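Local atomic coordinates of beta-glucosidase (Saccharopolyspora erythraea D, PDB entry 5M6G), a protein that probably hydrolyses terminal, non-reducing beta-D-glucosyl residues and releases beta-D-glucose, as a glycoside hydrolase of family 3. Residues A[94-97]-A[102-105]; A[126-129]-A[135-138]. One frame throughout, in Å; residues are numbered along the deposited sequence.

Overall arrangement
Both contacts lie in the N-terminal, TIM-barrel-related part of the glycoside hydrolase family 3 chain, and they follow one another without nesting or crossing. Strand 87-90 runs into a loop whose residues 94-97 fold back on residues 102-105 of helix 101-116; this is interaction 1. The helix leads to strand 125-128, a neighbour of 87-90 in the parallel sheet, and interaction 2 closes the next loop by bringing residues 135-138 against residues 126-129 at the strand end. The centres lie about 9 Å apart, and the two contacts touch at Trp104, whose NE1 lies 3.4 Å from Val137 CG2, packing helix 101-116 against the loop after strand 125-128.

Interaction 1 of 2, residues A[94-97]-A[102-105]; sequences SAPE and QAWA
Pro96 sets its CD over the indole face of Trp104, and this CH-pi contact carries much of the join between residues 94-97 and the helix segment 102-105. The Pro96 CD sits 3.6 Å from the centroid of the five-membered ring of Trp104, only 11° off the ring normal, which establishes an approach over the face. Within the whole indole this position is displaced from the middle of the ring system toward its border. The proline side chain lies roughly perpendicular to that of the tryptophan, and with chi1 at -79° CG of Trp104 is anti to its carbonyl carbon, a setting that presents one indole face to Pro96 CD.

Apolar contacts add to this patch. Ala95 CB comes to 3.6 Å from Trp104 CZ2, approaching the six-membered ring obliquely. On the helix side, the CG of Pro96 reaches 4.1 Å from Ala103 CB and 3.7 Å from Ala103 O, so the proline touches the helix backbone as well as the indole.

Polar groups enter mainly through partners beyond the two segments. Ser94 O lies 3.5 Å from Trp104 CH2, but it accepts a hydrogen bond from Ser90 OG. The hydroxyl of Ser94 is hydrogen-bonded to Glu71 and Arg72, while Trp104 NE1 donates to Asn99 OD1, a bond that helps fix the rotation of the indole from within the intervening loop.

The segments bury 216 Å² between them, with Pro96 and Trp104 contributing the two largest shares. Geometrically this is a loop folded back on the first turn of the helix that follows it, a proline-on-tryptophan CH-pi contact within a beta-alpha connection of the parallel-stranded, TIM-barrel-related domain of family 3 glycoside hydrolases.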
loop_
_atom_site.group_PDB
_atom_site.type_symbol
_atom_site.label_atom_id
_atom_site.label_comp_id
_atom_site.label_asym_id
_atom_site.label_seq_id
_atom_site.Cartn_x
_atom_site.Cartn_y
_atom_site.Cartn_z
ATOM N N SER A 94 -10.806 1.904 -9.759
ATOM C CA SER A 94 -12.082 1.304 -10.150
ATOM C C SER A 94 -13.180 1.777 -9.200
ATOM O O SER A 94 -13.628 1.062 -8.300
ATOM C CB SER A 94 -11.962 -0.217 -10.167
ATOM O OG SER A 94 -13.082 -0.803 -10.805
ATOM N N ALA A 95 -13.640 3.032 -9.427
ATOM C CA ALA A 95 -14.628 3.665 -8.573
ATOM C C ALA A 95 -15.993 3.688 -9.249
ATOM O O ALA A 95 -16.079 3.650 -10.481
ATOM C CB ALA A 95 -14.208 5.101 -8.242
ATOM N N PRO A 96 -17.073 3.754 -8.474
ATOM C CA PRO A 96 -18.384 4.046 -9.063
ATOM C C PRO A 96 -18.455 5.507 -9.482
ATOM O O PRO A 96 -17.546 6.302 -9.229
ATOM C CB PRO A 96 -19.343 3.759 -7.911
ATOM C CG PRO A 96 -18.569 4.247 -6.725
ATOM C CD PRO A 96 -17.139 3.784 -7.000
ATOM N N GLU A 97 -19.562 5.859 -10.134
ATOM C CA GLU A 97 -19.821 7.248 -10.510
ATOM C C GLU A 97 -21.063 7.747 -9.769
ATOM O O GLU A 97 -22.101 7.091 -9.814
ATOM C CB GLU A 97 -20.006 7.384 -12.027
ATOM C CG GLU A 97 -19.388 8.653 -12.610
ATOM C CD GLU A 97 -17.889 8.520 -12.845
ATOM O OE1 GLU A 97 -17.473 7.524 -13.480
ATOM O OE2 GLU A 97 -17.124 9.399 -12.384
ATOM N N GLN A 102 -20.362 8.085 -0.238
ATOM C CA GLN A 102 -21.707 7.510 -0.269
ATOM C C GLN A 102 -21.893 6.584 -1.466
ATOM O O GLN A 102 -22.524 5.524 -1.350
ATOM C CB GLN A 102 -22.764 8.618 -0.306
ATOM C CG GLN A 102 -24.172 8.040 -0.239
ATOM C CD GLN A 102 -25.219 8.916 -0.882
ATOM O OE1 GLN A 102 -25.110 10.142 -0.871
ATOM N NE2 GLN A 102 -26.248 8.286 -1.458
ATOM N N ALA A 103 -21.382 6.980 -2.633
ATOM C CA ALA A 103 -21.559 6.154 -3.822
ATOM C C ALA A 103 -20.800 4.832 -3.716
ATOM O O ALA A 103 -21.259 3.812 -4.256
ATOM C CB ALA A 103 -21.126 6.923 -5.066
ATOM N N TRP A 104 -19.644 4.823 -3.045
ATOM C CA TRP A 104 -18.977 3.548 -2.773
ATOM C C TRP A 104 -19.834 2.670 -1.872
ATOM O O TRP A 104 -19.962 1.463 -2.106
ATOM C CB TRP A 104 -17.612 3.771 -2.121
ATOM C CG TRP A 104 -16.513 4.157 -3.047
ATOM C CD1 TRP A 104 -16.245 5.406 -3.530
ATOM C CD2 TRP A 104 -15.507 3.290 -3.587
ATOM N NE1 TRP A 104 -15.137 5.369 -4.349
ATOM C CE2 TRP A 104 -14.668 4.080 -4.400
ATOM C CE3 TRP A 104 -15.243 1.914 -3.471
ATOM C CZ2 TRP A 104 -13.576 3.550 -5.083
ATOM C CZ3 TRP A 104 -14.153 1.384 -4.160
ATOM C CH2 TRP A 104 -13.338 2.201 -4.956
ATOM N N ALA A 105 -20.417 3.254 -0.820
ATOM C CA ALA A 105 -21.274 2.462 0.057
ATOM C C ALA A 105 -22.481 1.918 -0.699
ATOM O O ALA A 105 -22.873 0.758 -0.505
ATOM C CB ALA A 105 -21.720 3.289 1.260
#

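Interaction 2 of 2, residues A[126-129]-A[135-138]; sequences YGVD and NNVH. With SOR (sorbitol), chain L.
At the C-terminal end of strand 125-128, beside the sorbitol pocket, Asp129 and Val128 meet Asn135 and Asn136 of the following loop. Two waters supply the clear polar links. Water 1 donates to Asp129 O and accepts from Asn136 N, at 2.9 and 2.8 Å, joining backbone to backbone. Water 2 accepts from Asp129 N and from Asn136 ND2 and donates to Asp129 OD2, binding the carboxylate to its own backbone and to the loop amide.

Direct contact adds to these bridges: Val128 CG2 lies 3.3 Å from Asn136 ND2 as the two side chains run alongside each other, pointing opposite ways. The other end of that amide, Asn136 OD1, accepts from Gly93 N, which helps fix its rotation. Asn135 ND2 approaches Asp129 O to 3.0 Å, while Asn135 OD1 accepts from Val131 N.

The carboxylate of Asp129 grips the ligand with both oxygens. Sorbitol O2 donates to OD1 at 2.7 Å and sorbitol O4 to OD2 at 2.9 Å. With chi1 at -64°, CG stands beside the backbone N, where OD2 can share water 2 with that N. Such a second shell behind a carboxylate at a strand's C-terminal end befits the sugar-binding pocket of a TIM-barrel-type glycosidase.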
loop_
_atom_site.group_PDB
_atom_site.type_symbol
_atom_site.label_atom_id
_atom_site.label_comp_id
_atom_site.label_asym_id
_atom_site.label_seq_id
_atom_site.Cartn_x
_atom_site.Cartn_y
_atom_site.Cartn_z
ATOM N N TYR A 126 -15.758 -7.929 0.033
ATOM C CA TYR A 126 -15.295 -6.972 -0.961
ATOM C C TYR A 126 -13.898 -6.500 -0.576
ATOM O O TYR A 126 -13.673 -6.112 0.571
ATOM C CB TYR A 126 -16.254 -5.777 -1.061
ATOM C CG TYR A 126 -16.174 -5.023 -2.372
ATOM C CD1 TYR A 126 -15.066 -4.228 -2.680
ATOM C CD2 TYR A 126 -17.204 -5.109 -3.307
ATOM C CE1 TYR A 126 -14.994 -3.537 -3.877
ATOM C CE2 TYR A 126 -17.138 -4.422 -4.511
ATOM C CZ TYR A 126 -16.031 -3.635 -4.790
ATOM O OH TYR A 126 -15.966 -2.960 -5.989
ATOM N N GLY A 127 -12.965 -6.551 -1.529
ATOM C CA GLY A 127 -11.595 -6.122 -1.292
ATOM C C GLY A 127 -11.194 -4.887 -2.077
ATOM O O GLY A 127 -11.791 -4.584 -3.115
ATOM N N VAL A 128 -10.186 -4.159 -1.595
ATOM C CA VAL A 128 -9.753 -2.927 -2.240
ATOM C C VAL A 128 -8.323 -2.659 -1.794
ATOM O O VAL A 128 -7.898 -3.111 -0.731
ATOM C CB VAL A 128 -10.692 -1.751 -1.864
ATOM C CG1 VAL A 128 -10.479 -1.324 -0.415
ATOM C CG2 VAL A 128 -10.485 -0.574 -2.791
ATOM N N ASP A 129 -7.585 -1.892 -2.592
ATOM C CA ASP A 129 -6.290 -1.365 -2.148
ATOM C C ASP A 129 -6.540 -0.097 -1.340
ATOM O O ASP A 129 -6.730 0.985 -1.899
ATOM C CB ASP A 129 -5.365 -1.074 -3.324
ATOM C CG ASP A 129 -4.987 -2.322 -4.093
ATOM O OD1 ASP A 129 -4.106 -3.078 -3.618
ATOM O OD2 ASP A 129 -5.569 -2.536 -5.177
ATOM N N ASN A 135 -7.608 5.049 -0.472
ATOM C CA ASN A 135 -7.045 5.950 -1.478
ATOM C C ASN A 135 -7.780 5.964 -2.816
ATOM O O ASN A 135 -7.524 6.867 -3.616
ATOM C CB ASN A 135 -5.571 5.613 -1.717
ATOM C CG ASN A 135 -5.318 4.111 -1.829
ATOM O OD1 ASN A 135 -4.924 3.473 -0.857
ATOM N ND2 ASN A 135 -5.545 3.548 -3.012
ATOM N N ASN A 136 -8.652 5.004 -3.106
ATOM C CA ASN A 136 -9.464 5.123 -4.316
ATOM C C ASN A 136 -10.618 6.106 -4.164
ATOM O O ASN A 136 -11.229 6.479 -5.170
ATOM C CB ASN A 136 -10.041 3.759 -4.716
ATOM C CG ASN A 136 -8.994 2.828 -5.256
ATOM O OD1 ASN A 136 -8.269 3.158 -6.208
ATOM N ND2 ASN A 136 -8.882 1.657 -4.641
ATOM N N VAL A 137 -10.940 6.520 -2.947
ATOM C CA VAL A 137 -12.160 7.274 -2.672
ATOM C C VAL A 137 -11.825 8.764 -2.634
ATOM O O VAL A 137 -10.976 9.206 -1.851
ATOM C CB VAL A 137 -12.811 6.827 -1.355
ATOM C CG1 VAL A 137 -13.978 7.741 -1.027
ATOM C CG2 VAL A 137 -13.281 5.360 -1.447
ATOM N N HIS A 138 -12.501 9.539 -3.469
ATOM C CA HIS A 138 -12.291 10.978 -3.454
ATOM C C HIS A 138 -12.749 11.570 -2.122
ATOM O O HIS A 138 -13.851 11.284 -1.644
ATOM C CB HIS A 138 -13.033 11.629 -4.616
ATOM C CG HIS A 138 -12.760 13.092 -4.737
ATOM N ND1 HIS A 138 -13.457 14.040 -4.019
ATOM C CD2 HIS A 138 -11.829 13.766 -5.452
ATOM C CE1 HIS A 138 -12.977 15.238 -4.304
ATOM N NE2 HIS A 138 -11.993 15.098 -5.173
HETATM C C1 SOR L . -1.034 -5.548 -5.238
HETATM C C2 SOR L . -2.422 -4.960 -5.418
HETATM C C3 SOR L . -2.910 -5.270 -6.830
HETATM C C4 SOR L . -4.122 -4.417 -7.192
HETATM C C5 SOR L . -4.311 -4.257 -8.704
HETATM C C6 SOR L . -5.301 -3.120 -8.940
HETATM O O1 SOR L . -0.335 -4.869 -4.223
HETATM O O2 SOR L . -3.305 -5.517 -4.460
HETATM O O3 SOR L . -3.250 -6.631 -6.890
HETATM O O4 SOR L . -5.289 -4.982 -6.627
HETATM O O5 SOR L . -3.084 -3.990 -9.371
HETATM O O6 SOR L . -5.218 -2.660 -10.273
HETATM O O HOH W 1 -9.124 2.544 -1.836
HETATM O O HOH W 2 -7.930 -0.974 -5.225
#